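Local coordinates for TetR/AcrR family transcriptional regulator (Bradyrhizobium diazoefficiens, PDB 6G8G), which probably represses transcription by binding operator DNA as a TetR-family dimer until a flavonoid inducer such as genistein occupies its ligand-binding domain, at residues L172-G177 and L203-K208; R118-E123 and V129-F134; A96-A101 and A194-I199; Q148-A153 and E166-F171. One frame throughout, in Å; residues are numbered along the deposited sequence.

Contact 1: residues L172-G177 and L203-K208; sequences LSLVRG and LKFFLK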
# COMPACT_ATOMS: atom_id res chain seq x y z
N LEU A 172 12.33 1.03 4.74
CA LEU A 172 11.15 0.21 4.72
C LEU A 172 10.42 0.31 3.38
O LEU A 172 10.01 -0.71 2.83
CB LEU A 172 10.23 0.57 5.87
CG LEU A 172 10.84 0.33 7.26
CD1 LEU A 172 10.06 1.05 8.35
CD2 LEU A 172 10.90 -1.16 7.57
N SER A 173 10.31 1.50 2.82
CA SER A 173 9.77 1.60 1.46
C SER A 173 10.57 0.78 0.45
O SER A 173 9.99 0.15 -0.40
CB SER A 173 9.73 3.04 1.01
OG SER A 173 8.93 3.75 1.94
N LEU A 174 11.89 0.74 0.57
CA LEU A 174 12.69 -0.04 -0.36
C LEU A 174 12.43 -1.53 -0.26
O LEU A 174 12.24 -2.20 -1.25
CB LEU A 174 14.16 0.21 -0.16
CG LEU A 174 14.55 1.60 -0.61
CD1 LEU A 174 15.92 1.96 -0.08
CD2 LEU A 174 14.52 1.69 -2.13
N VAL A 175 12.41 -2.02 0.96
CA VAL A 175 12.34 -3.44 1.24
C VAL A 175 10.95 -3.94 0.94
O VAL A 175 10.75 -5.05 0.46
CB VAL A 175 12.73 -3.63 2.71
CG1 VAL A 175 11.88 -4.68 3.38
CG2 VAL A 175 14.19 -4.00 2.79
N ARG A 176 9.98 -3.11 1.28
CA ARG A 176 8.57 -3.43 1.08
C ARG A 176 8.27 -3.38 -0.39
O ARG A 176 7.56 -4.20 -0.91
CB ARG A 176 7.76 -2.36 1.83
CG ARG A 176 6.28 -2.51 1.81
CD ARG A 176 5.66 -1.54 2.78
NE ARG A 176 5.73 -0.17 2.30
CZ ARG A 176 6.26 0.85 2.95
NH1 ARG A 176 6.81 0.68 4.13
NH2 ARG A 176 6.25 2.05 2.41
N GLY A 177 8.80 -2.36 -1.05
CA GLY A 177 8.56 -2.09 -2.44
C GLY A 177 7.13 -2.24 -2.85
O GLY A 177 6.25 -1.50 -2.43
N LEU A 203 18.28 -3.56 0.82
CA LEU A 203 19.38 -3.25 1.69
C LEU A 203 20.58 -2.78 0.92
O LEU A 203 21.25 -1.85 1.32
CB LEU A 203 19.75 -4.51 2.44
CG LEU A 203 20.99 -4.45 3.30
CD1 LEU A 203 20.82 -3.35 4.33
CD2 LEU A 203 21.21 -5.79 3.97
N LYS A 204 20.90 -3.47 -0.17
CA LYS A 204 22.06 -3.13 -0.98
C LYS A 204 21.94 -1.67 -1.35
O LYS A 204 22.89 -0.90 -1.28
CB LYS A 204 22.11 -4.00 -2.23
CG LYS A 204 23.51 -4.34 -2.69
CD LYS A 204 23.56 -5.40 -3.78
CE LYS A 204 23.83 -6.73 -3.07
NZ LYS A 204 24.00 -7.92 -3.94
N PHE A 205 20.73 -1.28 -1.73
CA PHE A 205 20.48 0.06 -2.22
C PHE A 205 20.55 1.07 -1.10
O PHE A 205 21.13 2.14 -1.22
CB PHE A 205 19.09 0.09 -2.86
CG PHE A 205 18.81 1.34 -3.64
CD1 PHE A 205 18.36 2.48 -3.02
CD2 PHE A 205 18.97 1.35 -5.02
CE1 PHE A 205 18.10 3.62 -3.76
CE2 PHE A 205 18.69 2.49 -5.77
CZ PHE A 205 18.26 3.62 -5.14
N PHE A 206 19.89 0.75 0.01
CA PHE A 206 19.93 1.59 1.18
C PHE A 206 21.35 1.89 1.60
O PHE A 206 21.67 3.03 1.96
CB PHE A 206 19.23 0.90 2.31
CG PHE A 206 19.17 1.72 3.54
CD1 PHE A 206 18.33 2.79 3.60
CD2 PHE A 206 19.98 1.45 4.60
CE1 PHE A 206 18.27 3.57 4.72
CE2 PHE A 206 19.93 2.24 5.72
CZ PHE A 206 19.07 3.30 5.78
N LEU A 207 22.20 0.88 1.55
CA LEU A 207 23.59 1.05 1.94
C LEU A 207 24.39 1.85 0.87
O LEU A 207 25.22 2.66 1.23
CB LEU A 207 24.25 -0.30 2.23
CG LEU A 207 23.70 -1.11 3.40
CD1 LEU A 207 24.34 -2.48 3.51
CD2 LEU A 207 23.88 -0.37 4.71
N LYS A 208 24.15 1.60 -0.42
CA LYS A 208 24.75 2.44 -1.47
C LYS A 208 24.49 3.91 -1.15
O LYS A 208 25.39 4.70 -1.17
CB LYS A 208 24.24 2.11 -2.88
CG LYS A 208 25.22 1.32 -3.74
CD LYS A 208 24.52 0.80 -5.01
CE LYS A 208 24.34 1.89 -6.10
NZ LYS A 208 24.51 1.50 -7.55

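Contact 2: residues R118-E123 and V129-F134; sequences RIIANE and VLARLF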
# COMPACT_ATOMS: atom_id res chain seq x y z
N ARG A 118 -8.95 -3.52 6.69
CA ARG A 118 -10.19 -3.66 6.00
C ARG A 118 -11.28 -2.95 6.77
O ARG A 118 -12.03 -2.17 6.23
CB ARG A 118 -10.57 -5.12 5.84
CG ARG A 118 -11.22 -5.33 4.53
CD ARG A 118 -11.63 -6.78 4.45
NE ARG A 118 -10.73 -7.44 3.52
CZ ARG A 118 -9.98 -8.52 3.77
NH1 ARG A 118 -10.05 -9.15 4.96
NH2 ARG A 118 -9.19 -8.98 2.79
N ILE A 119 -11.34 -3.25 8.06
CA ILE A 119 -12.36 -2.67 8.91
C ILE A 119 -12.31 -1.16 8.93
O ILE A 119 -13.35 -0.53 8.80
CB ILE A 119 -12.25 -3.18 10.34
CG1 ILE A 119 -12.66 -4.64 10.39
CG2 ILE A 119 -13.16 -2.39 11.25
CD1 ILE A 119 -12.24 -5.33 11.67
N ILE A 120 -11.11 -0.58 9.05
CA ILE A 120 -10.99 0.87 9.05
C ILE A 120 -11.28 1.51 7.67
O ILE A 120 -11.96 2.56 7.58
CB ILE A 120 -9.61 1.28 9.53
CG1 ILE A 120 -9.46 0.87 10.97
CG2 ILE A 120 -9.45 2.79 9.41
CD1 ILE A 120 -8.03 0.71 11.41
N ALA A 121 -10.76 0.91 6.62
CA ALA A 121 -10.95 1.43 5.28
C ALA A 121 -12.42 1.44 4.89
O ALA A 121 -12.86 2.30 4.14
CB ALA A 121 -10.18 0.59 4.29
N ASN A 122 -13.16 0.45 5.37
CA ASN A 122 -14.54 0.27 4.97
C ASN A 122 -15.40 1.34 5.65
O ASN A 122 -16.56 1.51 5.32
CB ASN A 122 -15.01 -1.19 5.18
CG ASN A 122 -14.57 -2.12 4.04
OD1 ASN A 122 -13.54 -1.92 3.38
ND2 ASN A 122 -15.38 -3.14 3.79
N GLU A 123 -14.81 2.09 6.59
CA GLU A 123 -15.49 3.22 7.19
C GLU A 123 -15.40 4.50 6.34
O GLU A 123 -16.01 5.52 6.68
CB GLU A 123 -14.93 3.48 8.60
CG GLU A 123 -15.35 2.43 9.64
CD GLU A 123 -16.79 1.87 9.46
OE1 GLU A 123 -16.90 0.66 9.27
OE2 GLU A 123 -17.83 2.57 9.51
N VAL A 129 -9.95 9.64 13.88
CA VAL A 129 -9.15 9.51 15.09
C VAL A 129 -8.70 8.07 15.31
O VAL A 129 -7.56 7.83 15.65
CB VAL A 129 -9.89 10.07 16.31
CG1 VAL A 129 -9.13 9.77 17.60
CG2 VAL A 129 -10.09 11.56 16.13
N LEU A 130 -9.60 7.11 15.12
CA LEU A 130 -9.20 5.71 15.16
C LEU A 130 -8.22 5.36 14.04
O LEU A 130 -7.31 4.57 14.22
CB LEU A 130 -10.42 4.82 15.03
CG LEU A 130 -11.43 4.87 16.17
CD1 LEU A 130 -12.69 4.08 15.77
CD2 LEU A 130 -10.80 4.29 17.41
N ALA A 131 -8.42 5.90 12.86
CA ALA A 131 -7.55 5.58 11.75
C ALA A 131 -6.14 6.07 12.09
O ALA A 131 -5.15 5.38 11.85
CB ALA A 131 -8.08 6.23 10.50
N ARG A 132 -6.03 7.24 12.68
CA ARG A 132 -4.70 7.73 13.04
C ARG A 132 -4.11 6.98 14.20
O ARG A 132 -2.91 6.76 14.27
CB ARG A 132 -4.73 9.20 13.37
CG ARG A 132 -3.34 9.78 13.56
CD ARG A 132 -3.32 11.25 13.21
NE ARG A 132 -3.24 11.54 11.77
CZ ARG A 132 -2.17 11.31 11.02
NH1 ARG A 132 -1.07 10.73 11.53
NH2 ARG A 132 -2.20 11.62 9.73
N LEU A 133 -4.96 6.57 15.11
CA LEU A 133 -4.50 5.77 16.23
C LEU A 133 -3.83 4.48 15.72
O LEU A 133 -2.81 4.06 16.23
CB LEU A 133 -5.66 5.43 17.17
CG LEU A 133 -5.24 4.54 18.34
CD1 LEU A 133 -4.22 5.21 19.21
CD2 LEU A 133 -6.44 4.12 19.15
N PHE A 134 -4.46 3.85 14.74
CA PHE A 134 -3.89 2.66 14.16
C PHE A 134 -2.55 2.97 13.50
O PHE A 134 -1.54 2.31 13.75
CB PHE A 134 -4.84 2.03 13.14
CG PHE A 134 -4.17 0.99 12.30
CD1 PHE A 134 -3.92 -0.28 12.80
CD2 PHE A 134 -3.70 1.31 11.05
CE1 PHE A 134 -3.28 -1.22 12.05
CE2 PHE A 134 -3.07 0.36 10.29
CZ PHE A 134 -2.85 -0.90 10.79

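Contact 3: residues A96-A101 and A194-I199; sequences ALRDFA and AIEQEI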
# COMPACT_ATOMS: atom_id res chain seq x y z
N ALA A 96 21.86 -6.98 11.08
CA ALA A 96 20.85 -6.41 11.94
C ALA A 96 19.67 -5.89 11.12
O ALA A 96 18.49 -6.15 11.44
CB ALA A 96 21.45 -5.32 12.77
N LEU A 97 19.98 -5.16 10.06
CA LEU A 97 18.96 -4.66 9.18
C LEU A 97 18.28 -5.80 8.48
O LEU A 97 17.06 -5.79 8.27
CB LEU A 97 19.57 -3.69 8.16
CG LEU A 97 20.06 -2.38 8.77
CD1 LEU A 97 20.89 -1.60 7.78
CD2 LEU A 97 18.91 -1.52 9.26
N ARG A 98 19.06 -6.77 8.07
CA ARG A 98 18.55 -7.86 7.29
C ARG A 98 17.55 -8.56 8.15
O ARG A 98 16.46 -8.92 7.70
CB ARG A 98 19.69 -8.76 6.81
CG ARG A 98 19.23 -9.95 6.01
CD ARG A 98 20.34 -10.83 5.42
NE ARG A 98 21.24 -10.08 4.55
CZ ARG A 98 22.49 -9.76 4.84
NH1 ARG A 98 23.05 -10.13 6.00
NH2 ARG A 98 23.19 -9.06 3.95
N ASP A 99 17.86 -8.71 9.43
CA ASP A 99 16.96 -9.43 10.33
C ASP A 99 15.66 -8.62 10.59
O ASP A 99 14.55 -9.15 10.60
CB ASP A 99 17.69 -9.77 11.63
CG ASP A 99 16.82 -10.53 12.63
OD1 ASP A 99 16.05 -11.43 12.20
OD2 ASP A 99 16.88 -10.23 13.85
N PHE A 100 15.80 -7.32 10.75
CA PHE A 100 14.65 -6.48 10.97
C PHE A 100 13.74 -6.52 9.75
O PHE A 100 12.53 -6.68 9.85
CB PHE A 100 15.12 -5.05 11.26
CG PHE A 100 14.02 -4.13 11.70
CD1 PHE A 100 13.69 -4.02 13.04
CD2 PHE A 100 13.30 -3.40 10.79
CE1 PHE A 100 12.68 -3.18 13.47
CE2 PHE A 100 12.29 -2.55 11.21
CZ PHE A 100 11.97 -2.45 12.55
N ALA A 101 14.35 -6.38 8.58
CA ALA A 101 13.61 -6.46 7.35
C ALA A 101 12.85 -7.77 7.27
O ALA A 101 11.68 -7.79 6.95
CB ALA A 101 14.54 -6.33 6.17
N ALA A 194 12.96 -16.13 -2.16
CA ALA A 194 12.48 -14.95 -2.86
C ALA A 194 12.46 -13.77 -1.90
O ALA A 194 12.71 -12.63 -2.31
CB ALA A 194 11.10 -15.21 -3.43
N ILE A 195 12.15 -14.04 -0.64
CA ILE A 195 12.16 -13.01 0.38
C ILE A 195 13.55 -12.50 0.65
O ILE A 195 13.74 -11.28 0.77
CB ILE A 195 11.54 -13.49 1.68
CG1 ILE A 195 10.04 -13.68 1.49
CG2 ILE A 195 11.75 -12.46 2.80
CD1 ILE A 195 9.40 -14.56 2.54
N GLU A 196 14.51 -13.41 0.74
CA GLU A 196 15.90 -12.97 0.95
C GLU A 196 16.33 -12.06 -0.18
O GLU A 196 17.04 -11.10 0.05
CB GLU A 196 16.88 -14.14 1.04
CG GLU A 196 16.82 -14.98 2.31
CD GLU A 196 16.76 -14.15 3.60
OE1 GLU A 196 17.73 -13.41 3.95
OE2 GLU A 196 15.71 -14.26 4.27
N GLN A 197 15.88 -12.35 -1.40
CA GLN A 197 16.26 -11.56 -2.55
C GLN A 197 15.65 -10.16 -2.49
O GLN A 197 16.32 -9.19 -2.85
CB GLN A 197 15.87 -12.24 -3.85
CG GLN A 197 16.79 -13.36 -4.24
CD GLN A 197 16.23 -14.27 -5.32
OE1 GLN A 197 15.36 -13.89 -6.11
NE2 GLN A 197 16.74 -15.49 -5.37
N GLU A 198 14.41 -10.09 -2.06
CA GLU A 198 13.71 -8.80 -1.87
C GLU A 198 14.43 -7.92 -0.88
O GLU A 198 14.64 -6.71 -1.11
CB GLU A 198 12.28 -9.02 -1.39
CG GLU A 198 11.38 -9.71 -2.42
CD GLU A 198 11.26 -8.97 -3.74
OE1 GLU A 198 11.11 -7.75 -3.71
OE2 GLU A 198 11.31 -9.60 -4.82
N ILE A 199 14.87 -8.54 0.19
CA ILE A 199 15.56 -7.84 1.25
C ILE A 199 16.93 -7.42 0.81
O ILE A 199 17.33 -6.31 1.08
CB ILE A 199 15.73 -8.74 2.47
CG1 ILE A 199 14.38 -8.97 3.12
CG2 ILE A 199 16.68 -8.11 3.47
CD1 ILE A 199 14.43 -10.04 4.18

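Contact 4: residues Q148-A153 and E166-F171; sequences QFLEEA and EAANQF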
# COMPACT_ATOMS: atom_id res chain seq x y z
N GLN A 148 15.44 4.59 15.81
CA GLN A 148 16.34 4.62 16.96
C GLN A 148 17.57 3.77 16.71
O GLN A 148 18.69 4.16 17.02
CB GLN A 148 15.63 4.16 18.23
CG GLN A 148 14.46 5.07 18.60
CD GLN A 148 13.73 4.59 19.83
OE1 GLN A 148 14.34 4.25 20.83
NE2 GLN A 148 12.40 4.53 19.75
N PHE A 149 17.41 2.64 16.07
CA PHE A 149 18.60 1.88 15.67
C PHE A 149 19.47 2.67 14.69
O PHE A 149 20.69 2.63 14.77
CB PHE A 149 18.22 0.55 15.04
CG PHE A 149 19.36 -0.16 14.43
CD1 PHE A 149 20.34 -0.75 15.22
CD2 PHE A 149 19.51 -0.19 13.05
CE1 PHE A 149 21.42 -1.43 14.63
CE2 PHE A 149 20.58 -0.86 12.46
CZ PHE A 149 21.53 -1.48 13.25
N LEU A 150 18.86 3.36 13.73
CA LEU A 150 19.66 4.09 12.77
C LEU A 150 20.41 5.24 13.43
O LEU A 150 21.48 5.58 12.97
CB LEU A 150 18.82 4.56 11.58
CG LEU A 150 18.17 3.47 10.72
CD1 LEU A 150 17.40 4.08 9.55
CD2 LEU A 150 19.17 2.46 10.21
N GLU A 151 19.88 5.83 14.50
CA GLU A 151 20.63 6.88 15.22
C GLU A 151 21.92 6.33 15.78
O GLU A 151 22.95 7.01 15.74
CB GLU A 151 19.85 7.44 16.39
CG GLU A 151 18.63 8.24 16.00
CD GLU A 151 18.39 9.41 16.94
OE1 GLU A 151 17.35 9.39 17.67
OE2 GLU A 151 19.25 10.34 16.94
N GLU A 152 21.86 5.11 16.30
CA GLU A 152 23.04 4.46 16.88
C GLU A 152 24.07 4.21 15.80
O GLU A 152 25.24 4.49 15.98
CB GLU A 152 22.70 3.11 17.49
CG GLU A 152 21.80 3.13 18.72
CD GLU A 152 22.29 4.15 19.75
OE1 GLU A 152 23.37 3.97 20.40
OE2 GLU A 152 21.61 5.19 19.88
N ALA A 153 23.61 3.68 14.67
CA ALA A 153 24.50 3.44 13.53
C ALA A 153 25.14 4.73 13.02
O ALA A 153 26.33 4.76 12.69
CB ALA A 153 23.75 2.75 12.42
N GLU A 166 13.12 9.76 8.44
CA GLU A 166 13.15 9.78 7.01
C GLU A 166 13.90 8.55 6.54
O GLU A 166 13.44 7.85 5.65
CB GLU A 166 13.79 11.08 6.52
CG GLU A 166 13.85 11.27 5.00
CD GLU A 166 14.23 12.68 4.56
OE1 GLU A 166 15.38 13.13 4.85
OE2 GLU A 166 13.35 13.33 3.94
N ALA A 167 15.05 8.27 7.14
CA ALA A 167 15.88 7.16 6.66
C ALA A 167 15.22 5.84 6.95
O ALA A 167 15.29 4.92 6.14
CB ALA A 167 17.24 7.20 7.29
N ALA A 168 14.59 5.73 8.09
CA ALA A 168 13.90 4.50 8.42
C ALA A 168 12.81 4.26 7.40
O ALA A 168 12.64 3.15 6.89
CB ALA A 168 13.31 4.59 9.82
N ASN A 169 12.05 5.29 7.11
CA ASN A 169 10.94 5.15 6.18
C ASN A 169 11.43 4.78 4.79
O ASN A 169 10.79 4.03 4.06
CB ASN A 169 10.15 6.45 6.18
CG ASN A 169 8.95 6.40 5.31
OD1 ASN A 169 8.84 7.24 4.47
ND2 ASN A 169 8.01 5.47 5.52
N GLN A 170 12.60 5.25 4.43
CA GLN A 170 13.15 4.95 3.14
C GLN A 170 13.58 3.52 3.07
O GLN A 170 13.30 2.83 2.10
CB GLN A 170 14.30 5.89 2.85
CG GLN A 170 13.79 7.28 2.54
CD GLN A 170 14.86 8.35 2.62
OE1 GLN A 170 15.85 8.22 3.35
NE2 GLN A 170 14.66 9.42 1.87
N PHE A 171 14.21 3.05 4.13
CA PHE A 171 14.59 1.64 4.20
C PHE A 171 13.40 0.72 4.04
O PHE A 171 13.43 -0.23 3.27
CB PHE A 171 15.30 1.34 5.52
CG PHE A 171 15.65 -0.09 5.69
CD1 PHE A 171 16.80 -0.59 5.10
CD2 PHE A 171 14.88 -0.93 6.43
CE1 PHE A 171 17.14 -1.91 5.25
CE2 PHE A 171 15.22 -2.26 6.60
CZ PHE A 171 16.35 -2.75 6.01

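Contact 1: residues L172-G177 and L203-K208
Leu174 reaches from helix 164-176 toward two successive phenylalanines of helix 192-210. Its CD1 does most of the touching, 3.9 Å from CD1 of Phe205, and CD2 of Leu174 approaches that same ring atom at 4.0 Å. The Leu174 and Phe205 side chains cross at about a right angle. CD1 of Leu174 also lies near the plane of the Phe206 ring, at its edge, 4.2 Å from Phe206 CB. Phe205 CG is anti to the backbone N (chi1 -168°), and the ring runs on past the leucine, with CD1 the ring atom that meets it. This packed part is wholly apolar, and no hydrogen bond crosses it. The far side of helix 192-210 contrasts with it: Lys204 and Lys208 extend into solvent, though Lys208 NZ finds the backbone O of Glu160 in the second subunit. That subunit also adds its own Leu174 against Leu174 and its Phe205 against Phe206, placing the contact in the dimer interface. Helix 164-176 ends at Arg176, and Gly177, the next residue, has positive phi. Behind it runs helix 93-109, whose Leu105 meets Val175, while helix 139-155 packs on Leu172.

Contact 2: residues R118-E123 and V129-F134
Ile120 meets Ala131 with CG2, which is anti to the backbone N, and Phe134 with CD1, carried there by a first torsion that sets CG1 beside that N (chi1 -65°) and a nearly extended second one (chi2 157°). CG of Phe134 is anti to its own backbone N (chi1 166°), which turns the ring so that CG too comes to Ile120 CD1. CG2 of Ile120 rests 3.9 Å from CB of Ala131. CD1 of Ile120 comes equally near CB of Phe134 and is 4.0 Å from its CG, approaching the ring obliquely at its root. Dispersion between buried hydrocarbon groups is the whole of the interaction.

Helices 114-121 and 128-137 follow each other through a short connection, and the contact packs the two arms of this helix-loop-helix unit together in the ligand-binding domain of a TetR-family regulator. The Phe134 side chain is about 8 Å from bound genistein. An alanine in place of Ile120 would lose both branches and would probably open a gap beside Ala131 and Phe134.

Leu185 of the second subunit packs on both Ile120 and Ala131, bringing the dimer partner to the same spot. At the start of the connection Glu123 forms a salt bridge with Arg126 and a hydrogen bond to Ser40 OG, while neighbouring Ile119 turns to Trp31 and Phe34 of helix 23-37, in the DNA-binding region.

Contact 3: residues A96-A101 and A194-I199
Helices 93-109 and 192-210, distant in sequence but both part of the all-helical regulatory domain, meet where Ile199 settles against Ala101 and Arg98. Their local axes approach to 10.4 Å and cross at 124°. CG2 of Ile199, anti to its backbone N, is the hub: it lies 3.9 Å from CB of Ala101 and 4.0 Å from CG of Arg98. The other branch follows the same alanine, with CG1 of Ile199 4.0 Å from Ala101 CB. The Arg98 chain crosses Ile199 at about a right angle, lending its methylene part to the apolar patch before bending at chi3. An alanine in place of Ile199 would take away both branches and is likely to leave Ala101 and the Arg98 methylenes poorly covered. Toward the more exposed side, OE1 of Glu196 stays 4.0 Å from CD of Arg98, and the charged atoms of these two side chains do not touch. Each has a salt-bridge partner one turn further along the opposing helix: Arg98 NH2 takes Glu200, and Glu196 OE2 takes Arg102. A small apolar centre with charged side chains along one margin is how helices 93-109 and 192-210 meet at this point of the TetR-type C-terminal domain.

Contact 4: residues Q148-A153 and E166-F171
Van der Waals contact with side chains comes first: CD1 of Leu150 reaches CB of Ala167 at 3.9 Å and CB of Ala168 at 4.1 Å, one leucine methyl serving two successive alanines. Its CG lies beside the backbone N (chi1 -62°), and the extended second torsion (chi2 -178°) sends CD1 forward to helix 164-176.

Contact with the main chain is the second kind. The same CD1 of Leu150 lies 3.6 Å from N of Ala168 and 3.7 Å from its CA, so the methyl rests on the helix backbone between the two small residues. The short alanine side chains are consistent with this close approach, with CA atoms of Leu150 and Ala168 7.2 Å apart. Polar bonding plays no part across the segments; the main-chain bonds stay within each helix, as from Phe171 N to Ala167 O.

Further apolar neighbours enclose the leucine: Leu159 and Phe161, from the loop between the helices, touch Leu150. On the other helix, Gln170 packs on Phe205 of the second subunit. Leucine packing on an alanine-lined helix surface here joins two consecutive helices of the TetR-family C-terminal domain, connected by one loop.

In the fold
Contacts 1, 3 and 4 form one continuous block at the end of the domain away from contact 2. Contacts 1 and 3 share helix 192-210 and have centres about 9 Å apart; Val175 CG2 meets Ala101 CB at 4.1 Å. Contacts 1 and 4 share helix 164-176, where the Phe206 and Phe171 rings pack edge to face. Phe171 also touches Ala101, and Phe149 touches Leu97, tying contact 4 to contact 3. Contact 2 lies about 28 Å from contact 1, centre to centre. Phe108, Pro180 and Leu181 line the genistein pocket; Phe108, on helix 93-109 of contact 3, touches Arg176 of contact 1. Genistein is about 8 Å from the Phe134 side chain and 13 Å from that of Leu174.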